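PDB 3GJY: spermidine synthase from Corynebacterium glutamicum ATCC 13032, which probably transfers an aminopropyl group from decarboxylated S-adenosylmethionine to putrescine, making spermidine in polyamine biosynthesis. Local coordinates for residues 204-213 and 231-242; 147-155 and 176-186. All coordinates share one frame; numbering follows the deposited sequence.

Interaction 1 (204-213 and 231-242); sequences SDLRGAKSEL and MLKGRRYGNIIL
Leu242 meets helix 207-213 with both of its methyls. Its CG lies beside its own backbone N (chi1 -49°), and the two branches part over neighbouring helix residues. CD1 reaches CB of Glu212 at 3.7 Å, the two chains standing roughly perpendicular. CD2 sits 3.9 Å from CG of Leu213 and also touches both methyls of that leucine. The Glu212 carboxylate passes beside the CD1 methyl of Leu242 and turns its charge to Arg165, a salt bridge. One turn earlier, CB of Ala209 rests on CG2 of Ile240 at 3.9 Å. Leu206, at the N-cap position, forks over the end of helix 229-232. Its CD1 meets CD2 of Leu232 at 3.8 Å, and its CD2 meets SE of selenomethionine Met231 at 3.9 Å. At the loop end of the contact, OG of Ser204 lies 2.9 Å from both O of Met231 and O of Arg236. Both carbonyls are within reach of the hydroxyl. Helix 207-213 runs almost parallel to strand 238-242, 2° apart and 10.1 Å between axes. This is helix-on-sheet packing in the Rossmann-like alpha/beta fold that spermidine synthases share with AdoMet-dependent methyltransferases.

Interaction 2 (147-155 and 176-186); sequences DARMVAESF and NFTTVEFFEHC
Arg149 reaches out from helix 148-153 and lays its guanidinium beside the start of helix 180-186. NH1 donates to O of Asn176 at 2.8 Å. The bond runs in the guanidinium plane and also in the carbonyl plane, on a lone pair, with an N-H...O angle of 158°. The chain gets there by a bend at chi2 (62°), which carries CD past CD1 of Phe182 at 4.0 Å. The Arg149 chain runs alongside Phe182, pointing the other way, and the backbone of Phe182 lies over one guanidinium face. On its own helix, NE of Arg149 forms a salt bridge with OE2 of Glu153 at 2.8 Å. OE2 accepts on its anti lone pair and sits out of the guanidinium plane. NH2 has a second acidic partner in Asp291, which also bonds OG1 of Thr179, the N-cap residue of helix 180-186.

The His185 ring lies against Glu153. CA of Glu153 stands 3.8 Å from the ring centroid and 9° off the normal, a CH-pi contact over the face. NH2 of Arg149 comes to the edge of the same ring. Two further rings enter edge first. Phe177 turns its edge to CB of Ala148, with CE1 3.8 Å away, and Phe155 points CD2 at O of His185 at 3.5 Å.

The arginine is thus held by a carbonyl and two carboxylates. These contacts fix its rotation, and the two acids would probably stabilise its positive charge between the helices.

Interaction 2 closes before interaction 1 opens along the chain, and their centres lie about 21 Å apart. Both belong to the part of the fold built on the mixed eight-strand sheet. Interaction 2 joins two helices that follow strands 141-145 and 160-165. Interaction 1 lays helix 207-219 against strand 238-245, which pairs antiparallel with strand 194-202. The two contacts touch through Glu212: its backbone O lies 3.5 Å from CE2 of Phe183, and its OE2 lies 3.7 Å from CG2 of Thr178. Arg165, the salt-bridge partner named in interaction 1, also makes a weak hydrogen bond to O of Phe177. Helices 180-189 and 207-219 pack as neighbours, so the two contacts adjoin.

Interaction 1 (204-213 and 231-242)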
loop_
_atom_site.group_PDB
_atom_site.type_symbol
_atom_site.label_atom_id
_atom_site.label_comp_id
_atom_site.label_asym_id
_atom_site.label_seq_id
_atom_site.Cartn_x
_atom_site.Cartn_y
_atom_site.Cartn_z
ATOM N N SER A 204 1.463 15.039 -12.521
ATOM C CA SER A 204 0.950 16.153 -11.766
ATOM C C SER A 204 -0.435 16.734 -12.140
ATOM O O SER A 204 -0.963 17.545 -11.397
ATOM C CB SER A 204 2.055 17.203 -11.569
ATOM O OG SER A 204 3.000 16.727 -10.595
ATOM N N ASP A 205 -1.058 16.243 -13.207
ATOM C CA ASP A 205 -2.478 16.510 -13.461
ATOM C C ASP A 205 -3.365 15.851 -12.362
ATOM O O ASP A 205 -4.472 16.301 -12.060
ATOM C CB ASP A 205 -2.880 16.037 -14.885
ATOM C CG ASP A 205 -2.750 14.515 -15.078
ATOM O OD1 ASP A 205 -1.729 14.032 -15.637
ATOM O OD2 ASP A 205 -3.680 13.793 -14.672
ATOM N N LEU A 206 -2.847 14.776 -11.781
ATOM C CA LEU A 206 -3.499 14.085 -10.669
ATOM C C LEU A 206 -4.881 13.508 -10.995
ATOM O O LEU A 206 -5.661 13.228 -10.082
ATOM C CB LEU A 206 -3.537 14.977 -9.418
ATOM C CG LEU A 206 -2.156 15.428 -8.940
ATOM C CD1 LEU A 206 -2.223 16.313 -7.712
ATOM C CD2 LEU A 206 -1.285 14.211 -8.651
ATOM N N ARG A 207 -5.179 13.307 -12.292
ATOM C CA ARG A 207 -6.504 12.820 -12.681
ATOM C C ARG A 207 -6.722 11.402 -12.194
ATOM O O ARG A 207 -7.849 11.048 -11.845
ATOM C CB ARG A 207 -6.732 12.870 -14.200
ATOM C CG ARG A 207 -6.813 14.294 -14.759
ATOM C CD ARG A 207 -7.203 14.237 -16.241
ATOM N NE ARG A 207 -6.066 14.295 -17.160
ATOM C CZ ARG A 207 -5.262 13.280 -17.483
ATOM N NH1 ARG A 207 -4.280 13.478 -18.354
ATOM N NH2 ARG A 207 -5.418 12.074 -16.950
ATOM N N GLY A 208 -5.661 10.609 -12.185
ATOM C CA GLY A 208 -5.732 9.230 -11.667
ATOM C C GLY A 208 -6.076 9.178 -10.181
ATOM O O GLY A 208 -7.049 8.536 -9.765
ATOM N N ALA A 209 -5.283 9.871 -9.382
ATOM C CA ALA A 209 -5.570 9.959 -7.934
ATOM C C ALA A 209 -6.988 10.485 -7.649
ATOM O O ALA A 209 -7.712 9.962 -6.783
ATOM C CB ALA A 209 -4.548 10.825 -7.260
ATOM N N LYS A 210 -7.386 11.548 -8.355
ATOM C CA LYS A 210 -8.675 12.155 -8.099
ATOM C C LYS A 210 -9.814 11.193 -8.486
ATOM O O LYS A 210 -10.802 11.105 -7.764
ATOM C CB LYS A 210 -8.796 13.491 -8.835
ATOM C CG LYS A 210 -7.871 14.567 -8.262
ATOM C CD LYS A 210 -7.883 15.808 -9.145
ATOM C CE LYS A 210 -6.933 16.848 -8.619
ATOM N NZ LYS A 210 -6.963 18.035 -9.540
ATOM N N SER A 211 -9.679 10.476 -9.601
ATOM C CA SER A 211 -10.697 9.503 -9.977
ATOM C C SER A 211 -10.754 8.327 -8.981
ATOM O O SER A 211 -11.832 7.805 -8.689
ATOM C CB SER A 211 -10.460 9.004 -11.398
ATOM O OG SER A 211 -10.898 9.994 -12.329
ATOM N N GLU A 212 -9.596 7.927 -8.449
ATOM C CA GLU A 212 -9.612 6.844 -7.435
ATOM C C GLU A 212 -10.380 7.338 -6.230
ATOM O O GLU A 212 -11.230 6.609 -5.688
ATOM C CB GLU A 212 -8.195 6.429 -7.012
ATOM C CG GLU A 212 -7.431 5.730 -8.104
ATOM C CD GLU A 212 -6.476 4.727 -7.563
ATOM O OE1 GLU A 212 -6.963 3.926 -6.752
ATOM O OE2 GLU A 212 -5.315 4.678 -8.018
ATOM N N LEU A 213 -10.040 8.542 -5.769
ATOM C CA LEU A 213 -10.767 9.121 -4.642
ATOM C C LEU A 213 -12.282 9.243 -4.878
ATOM O O LEU A 213 -13.084 8.961 -3.967
ATOM C CB LEU A 213 -10.193 10.495 -4.219
ATOM C CG LEU A 213 -8.804 10.345 -3.580
ATOM C CD1 LEU A 213 -8.060 11.700 -3.665
ATOM C CD2 LEU A 213 -8.935 9.895 -2.136
HETATM N N MSE A 231 4.732 16.948 -5.873
HETATM C CA MSE A 231 3.818 16.385 -6.864
HETATM C C MSE A 231 2.505 17.167 -6.923
HETATM O O MSE A 231 2.023 17.513 -8.010
HETATM C CB MSE A 231 3.557 14.910 -6.577
HETATM C CG MSE A 231 2.538 14.291 -7.508
HETATM SE SE MSE A 231 1.764 12.852 -6.608
HETATM C CE MSE A 231 1.175 13.797 -5.020
ATOM N N LEU A 232 1.941 17.480 -5.759
ATOM C CA LEU A 232 0.775 18.374 -5.685
ATOM C C LEU A 232 1.041 19.702 -6.378
ATOM O O LEU A 232 0.136 20.270 -7.001
ATOM C CB LEU A 232 0.384 18.647 -4.228
ATOM C CG LEU A 232 -0.249 17.492 -3.450
ATOM C CD1 LEU A 232 -0.559 17.983 -2.049
ATOM C CD2 LEU A 232 -1.519 16.990 -4.083
ATOM N N LYS A 233 2.280 20.180 -6.257
ATOM C CA LYS A 233 2.696 21.448 -6.875
ATOM C C LYS A 233 3.056 21.291 -8.357
ATOM O O LYS A 233 3.534 22.247 -8.979
ATOM C CB LYS A 233 3.888 22.061 -6.122
ATOM C CG LYS A 233 3.588 22.482 -4.695
ATOM C CD LYS A 233 4.843 22.962 -4.004
ATOM C CE LYS A 233 4.572 23.139 -2.523
ATOM N NZ LYS A 233 5.606 23.973 -1.857
ATOM N N GLY A 234 2.847 20.093 -8.909
ATOM C CA GLY A 234 3.113 19.841 -10.326
ATOM C C GLY A 234 4.570 19.764 -10.750
ATOM O O GLY A 234 4.872 19.843 -11.951
ATOM N N ARG A 235 5.479 19.605 -9.793
ATOM C CA ARG A 235 6.919 19.612 -10.086
ATOM C C ARG A 235 7.447 18.290 -10.628
ATOM O O ARG A 235 8.397 18.265 -11.420
ATOM C CB ARG A 235 7.731 19.974 -8.848
ATOM C CG ARG A 235 7.638 21.416 -8.397
ATOM C CD ARG A 235 8.212 21.488 -7.009
ATOM N NE ARG A 235 8.514 22.853 -6.603
ATOM C CZ ARG A 235 8.765 23.213 -5.349
ATOM N NH1 ARG A 235 9.032 24.484 -5.066
ATOM N NH2 ARG A 235 8.747 22.300 -4.383
ATOM N N ARG A 236 6.858 17.183 -10.175
ATOM C CA ARG A 236 7.299 15.866 -10.594
ATOM C C ARG A 236 6.213 14.803 -10.337
ATOM O O ARG A 236 5.201 15.074 -9.701
ATOM C CB ARG A 236 8.634 15.495 -9.913
ATOM C CG ARG A 236 8.628 15.531 -8.364
ATOM C CD ARG A 236 9.700 14.592 -7.783
ATOM N NE ARG A 236 9.827 14.644 -6.319
ATOM C CZ ARG A 236 8.998 14.065 -5.443
ATOM N NH1 ARG A 236 7.922 13.385 -5.847
ATOM N NH2 ARG A 236 9.248 14.184 -4.138
ATOM N N TYR A 237 6.427 13.615 -10.897
ATOM C CA TYR A 237 5.699 12.402 -10.530
ATOM C C TYR A 237 5.976 12.137 -9.061
ATOM O O TYR A 237 7.062 12.438 -8.536
ATOM C CB TYR A 237 6.206 11.237 -11.405
ATOM C CG TYR A 237 5.503 9.903 -11.257
ATOM C CD1 TYR A 237 5.908 8.955 -10.284
ATOM C CD2 TYR A 237 4.471 9.556 -12.133
ATOM C CE1 TYR A 237 5.243 7.673 -10.146
ATOM C CE2 TYR A 237 3.823 8.308 -12.026
ATOM C CZ TYR A 237 4.214 7.388 -11.044
ATOM O OH TYR A 237 3.548 6.182 -10.980
ATOM N N GLY A 238 4.987 11.563 -8.377
ATOM C CA GLY A 238 5.143 11.217 -6.985
ATOM C C GLY A 238 4.086 10.235 -6.513
ATOM O O GLY A 238 3.344 9.651 -7.304
ATOM N N ASN A 239 4.065 10.054 -5.210
ATOM C CA ASN A 239 3.148 9.106 -4.595
ATOM C C ASN A 239 2.188 9.855 -3.746
ATOM O O ASN A 239 2.573 10.828 -3.060
ATOM C CB ASN A 239 3.888 8.114 -3.693
ATOM C CG ASN A 239 4.820 7.250 -4.451
ATOM O OD1 ASN A 239 5.948 7.656 -4.733
ATOM N ND2 ASN A 239 4.370 6.046 -4.816
ATOM N N ILE A 240 0.954 9.363 -3.749
ATOM C CA ILE A 240 -0.048 9.838 -2.810
ATOM C C ILE A 240 -0.676 8.600 -2.177
ATOM O O ILE A 240 -1.026 7.640 -2.872
ATOM C CB ILE A 240 -1.093 10.777 -3.527
ATOM C CG1 ILE A 240 -2.120 11.308 -2.529
ATOM C CG2 ILE A 240 -1.738 10.066 -4.727
ATOM C CD1 ILE A 240 -2.937 12.485 -3.081
ATOM N N ILE A 241 -0.792 8.620 -0.859
ATOM C CA ILE A 241 -1.417 7.522 -0.121
ATOM C C ILE A 241 -2.901 7.886 0.065
ATOM O O ILE A 241 -3.232 8.927 0.648
ATOM C CB ILE A 241 -0.756 7.348 1.258
ATOM C CG1 ILE A 241 0.773 7.106 1.125
ATOM C CG2 ILE A 241 -1.459 6.208 2.010
ATOM C CD1 ILE A 241 1.193 6.055 0.117
ATOM N N LEU A 242 -3.779 7.036 -0.455
ATOM C CA LEU A 242 -5.238 7.223 -0.404
ATOM C C LEU A 242 -5.818 6.324 0.657
ATOM O O LEU A 242 -5.579 5.104 0.641
ATOM C CB LEU A 242 -5.828 6.836 -1.765
ATOM C CG LEU A 242 -5.136 7.469 -2.992
ATOM C CD1 LEU A 242 -5.820 6.962 -4.274
ATOM C CD2 LEU A 242 -5.188 9.004 -2.943
#

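Interaction 2 (147-155 and 176-186)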
loop_
_atom_site.group_PDB
_atom_site.type_symbol
_atom_site.label_atom_id
_atom_site.label_comp_id
_atom_site.label_asym_id
_atom_site.label_seq_id
_atom_site.Cartn_x
_atom_site.Cartn_y
_atom_site.Cartn_z
ATOM N N ASP A 147 -3.775 -13.696 -8.527
ATOM C CA ASP A 147 -4.145 -12.376 -9.030
ATOM C C ASP A 147 -4.918 -11.644 -7.934
ATOM O O ASP A 147 -5.938 -12.092 -7.442
ATOM C CB ASP A 147 -4.960 -12.436 -10.325
ATOM C CG ASP A 147 -5.787 -11.171 -10.564
ATOM O OD1 ASP A 147 -5.302 -10.028 -10.352
ATOM O OD2 ASP A 147 -6.953 -11.328 -10.968
ATOM N N ALA A 148 -4.371 -10.506 -7.537
ATOM C CA ALA A 148 -4.961 -9.734 -6.451
ATOM C C ALA A 148 -6.393 -9.253 -6.705
ATOM O O ALA A 148 -7.180 -9.127 -5.741
ATOM C CB ALA A 148 -4.055 -8.563 -6.077
ATOM N N ARG A 149 -6.726 -8.900 -7.941
ATOM C CA ARG A 149 -8.102 -8.480 -8.228
ATOM C C ARG A 149 -9.053 -9.647 -8.002
ATOM O O ARG A 149 -10.107 -9.484 -7.377
ATOM C CB ARG A 149 -8.246 -7.987 -9.673
ATOM C CG ARG A 149 -9.681 -7.741 -10.074
ATOM C CD ARG A 149 -10.467 -6.652 -9.274
ATOM N NE ARG A 149 -11.891 -6.772 -9.612
ATOM C CZ ARG A 149 -12.656 -5.851 -10.196
ATOM N NH1 ARG A 149 -12.180 -4.646 -10.518
ATOM N NH2 ARG A 149 -13.916 -6.177 -10.496
HETATM N N MSE A 150 -8.661 -10.837 -8.457
HETATM C CA MSE A 150 -9.523 -11.994 -8.247
HETATM C C MSE A 150 -9.647 -12.341 -6.769
HETATM O O MSE A 150 -10.730 -12.689 -6.301
HETATM C CB MSE A 150 -9.087 -13.194 -9.091
HETATM C CG MSE A 150 -9.231 -12.928 -10.553
HETATM SE SE MSE A 150 -11.114 -12.710 -11.025
HETATM C CE MSE A 150 -11.624 -14.577 -10.827
ATOM N N VAL A 151 -8.558 -12.210 -6.019
ATOM C CA VAL A 151 -8.640 -12.493 -4.577
ATOM C C VAL A 151 -9.624 -11.491 -3.926
ATOM O O VAL A 151 -10.456 -11.905 -3.106
ATOM C CB VAL A 151 -7.241 -12.443 -3.931
ATOM C CG1 VAL A 151 -7.345 -12.490 -2.402
ATOM C CG2 VAL A 151 -6.417 -13.625 -4.425
ATOM N N ALA A 152 -9.550 -10.212 -4.311
ATOM C CA ALA A 152 -10.475 -9.226 -3.739
ATOM C C ALA A 152 -11.916 -9.584 -4.059
ATOM O O ALA A 152 -12.795 -9.476 -3.192
ATOM C CB ALA A 152 -10.125 -7.799 -4.210
ATOM N N GLU A 153 -12.167 -10.053 -5.283
ATOM C CA GLU A 153 -13.543 -10.424 -5.638
ATOM C C GLU A 153 -14.074 -11.552 -4.779
ATOM O O GLU A 153 -15.311 -11.659 -4.603
ATOM C CB GLU A 153 -13.613 -10.865 -7.098
ATOM C CG GLU A 153 -13.361 -9.712 -8.045
ATOM C CD GLU A 153 -13.502 -10.052 -9.509
ATOM O OE1 GLU A 153 -13.996 -11.162 -9.818
ATOM O OE2 GLU A 153 -13.121 -9.210 -10.347
ATOM N N SER A 154 -13.175 -12.400 -4.254
ATOM C CA SER A 154 -13.638 -13.491 -3.401
ATOM C C SER A 154 -13.654 -13.194 -1.905
ATOM O O SER A 154 -14.034 -14.055 -1.111
ATOM C CB SER A 154 -12.874 -14.788 -3.698
ATOM O OG SER A 154 -13.441 -15.424 -4.830
ATOM N N PHE A 155 -13.289 -11.956 -1.500
ATOM C CA PHE A 155 -13.348 -11.617 -0.080
ATOM C C PHE A 155 -14.746 -11.933 0.460
ATOM O O PHE A 155 -15.760 -11.530 -0.136
ATOM C CB PHE A 155 -13.128 -10.109 0.147
ATOM C CG PHE A 155 -11.709 -9.598 -0.045
ATOM C CD1 PHE A 155 -10.588 -10.420 0.055
ATOM C CD2 PHE A 155 -11.534 -8.241 -0.282
ATOM C CE1 PHE A 155 -9.293 -9.879 -0.109
ATOM C CE2 PHE A 155 -10.264 -7.698 -0.436
ATOM C CZ PHE A 155 -9.147 -8.516 -0.358
ATOM N N ASN A 176 -8.307 -1.989 -13.260
ATOM C CA ASN A 176 -9.169 -2.833 -12.438
ATOM C C ASN A 176 -8.929 -2.791 -10.938
ATOM O O ASN A 176 -9.696 -3.356 -10.175
ATOM C CB ASN A 176 -9.299 -4.268 -12.962
ATOM C CG ASN A 176 -8.025 -5.029 -12.943
ATOM O OD1 ASN A 176 -6.952 -4.501 -12.658
ATOM N ND2 ASN A 176 -8.124 -6.314 -13.325
ATOM N N PHE A 177 -7.895 -2.057 -10.533
ATOM C CA PHE A 177 -7.648 -1.775 -9.131
ATOM C C PHE A 177 -8.126 -0.388 -8.737
ATOM O O PHE A 177 -7.865 0.044 -7.612
ATOM C CB PHE A 177 -6.152 -1.900 -8.833
ATOM C CG PHE A 177 -5.669 -3.301 -8.853
ATOM C CD1 PHE A 177 -6.005 -4.181 -7.843
ATOM C CD2 PHE A 177 -4.896 -3.765 -9.929
ATOM C CE1 PHE A 177 -5.537 -5.509 -7.873
ATOM C CE2 PHE A 177 -4.444 -5.090 -9.956
ATOM C CZ PHE A 177 -4.765 -5.951 -8.929
ATOM N N THR A 178 -8.828 0.310 -9.633
ATOM C CA THR A 178 -9.194 1.706 -9.369
ATOM C C THR A 178 -10.685 2.007 -9.457
ATOM O O THR A 178 -11.083 3.175 -9.400
ATOM C CB THR A 178 -8.445 2.674 -10.315
ATOM O OG1 THR A 178 -9.002 2.564 -11.621
ATOM C CG2 THR A 178 -6.955 2.351 -10.330
ATOM N N THR A 179 -11.491 0.964 -9.603
ATOM C CA THR A 179 -12.903 1.147 -9.902
ATOM C C THR A 179 -13.767 1.010 -8.663
ATOM O O THR A 179 -13.391 0.385 -7.647
ATOM C CB THR A 179 -13.402 0.095 -10.905
ATOM O OG1 THR A 179 -13.196 -1.206 -10.332
ATOM C CG2 THR A 179 -12.662 0.200 -12.205
ATOM N N VAL A 180 -14.979 1.540 -8.789
ATOM C CA VAL A 180 -15.987 1.414 -7.736
ATOM C C VAL A 180 -16.212 -0.063 -7.395
ATOM O O VAL A 180 -16.302 -0.429 -6.219
ATOM C CB VAL A 180 -17.285 2.078 -8.191
ATOM C CG1 VAL A 180 -18.473 1.656 -7.272
ATOM C CG2 VAL A 180 -17.102 3.629 -8.259
ATOM N N GLU A 181 -16.228 -0.922 -8.409
ATOM C CA GLU A 181 -16.457 -2.344 -8.151
ATOM C C GLU A 181 -15.335 -2.941 -7.304
ATOM O O GLU A 181 -15.601 -3.709 -6.374
ATOM C CB GLU A 181 -16.602 -3.122 -9.476
ATOM C CG GLU A 181 -17.913 -2.813 -10.243
ATOM C CD GLU A 181 -17.858 -1.509 -11.010
ATOM O OE1 GLU A 181 -16.758 -0.933 -11.210
ATOM O OE2 GLU A 181 -18.958 -1.054 -11.430
ATOM N N PHE A 182 -14.088 -2.566 -7.599
ATOM C CA PHE A 182 -12.968 -3.017 -6.773
ATOM C C PHE A 182 -13.110 -2.529 -5.338
ATOM O O PHE A 182 -12.974 -3.326 -4.417
ATOM C CB PHE A 182 -11.638 -2.555 -7.362
ATOM C CG PHE A 182 -10.459 -2.817 -6.465
ATOM C CD1 PHE A 182 -10.006 -4.119 -6.231
ATOM C CD2 PHE A 182 -9.801 -1.754 -5.842
ATOM C CE1 PHE A 182 -8.900 -4.337 -5.389
ATOM C CE2 PHE A 182 -8.711 -1.973 -5.027
ATOM C CZ PHE A 182 -8.267 -3.249 -4.785
ATOM N N PHE A 183 -13.443 -1.255 -5.171
ATOM C CA PHE A 183 -13.591 -0.692 -3.823
ATOM C C PHE A 183 -14.738 -1.364 -3.068
ATOM O O PHE A 183 -14.629 -1.600 -1.867
ATOM C CB PHE A 183 -13.779 0.831 -3.845
ATOM C CG PHE A 183 -12.626 1.552 -4.502
ATOM C CD1 PHE A 183 -11.301 1.207 -4.210
ATOM C CD2 PHE A 183 -12.872 2.563 -5.441
ATOM C CE1 PHE A 183 -10.243 1.866 -4.861
ATOM C CE2 PHE A 183 -11.835 3.228 -6.073
ATOM C CZ PHE A 183 -10.526 2.868 -5.798
ATOM N N GLU A 184 -15.810 -1.732 -3.792
ATOM C CA GLU A 184 -16.940 -2.426 -3.158
ATOM C C GLU A 184 -16.523 -3.806 -2.648
ATOM O O GLU A 184 -16.973 -4.231 -1.556
ATOM C CB GLU A 184 -18.147 -2.599 -4.113
ATOM C CG GLU A 184 -18.901 -1.279 -4.421
ATOM C CD GLU A 184 -19.873 -0.788 -3.304
ATOM O OE1 GLU A 184 -19.814 -1.253 -2.132
ATOM O OE2 GLU A 184 -20.694 0.114 -3.620
ATOM N N HIS A 185 -15.687 -4.518 -3.413
ATOM C CA HIS A 185 -15.173 -5.794 -2.930
ATOM C C HIS A 185 -14.337 -5.610 -1.655
ATOM O O HIS A 185 -14.482 -6.371 -0.693
ATOM C CB HIS A 185 -14.377 -6.502 -4.008
ATOM C CG HIS A 185 -15.229 -7.062 -5.095
ATOM N ND1 HIS A 185 -15.067 -6.778 -6.438
ATOM C CD2 HIS A 185 -16.321 -7.853 -5.006
ATOM C CE1 HIS A 185 -15.986 -7.452 -7.130
ATOM N NE2 HIS A 185 -16.752 -8.097 -6.279
ATOM N N CYS A 186 -13.474 -4.600 -1.673
ATOM C CA CYS A 186 -12.657 -4.275 -0.487
ATOM C C CYS A 186 -13.516 -3.929 0.710
ATOM O O CYS A 186 -13.268 -4.418 1.805
ATOM C CB CYS A 186 -11.674 -3.139 -0.803
ATOM S SG CYS A 186 -10.374 -3.611 -1.940
#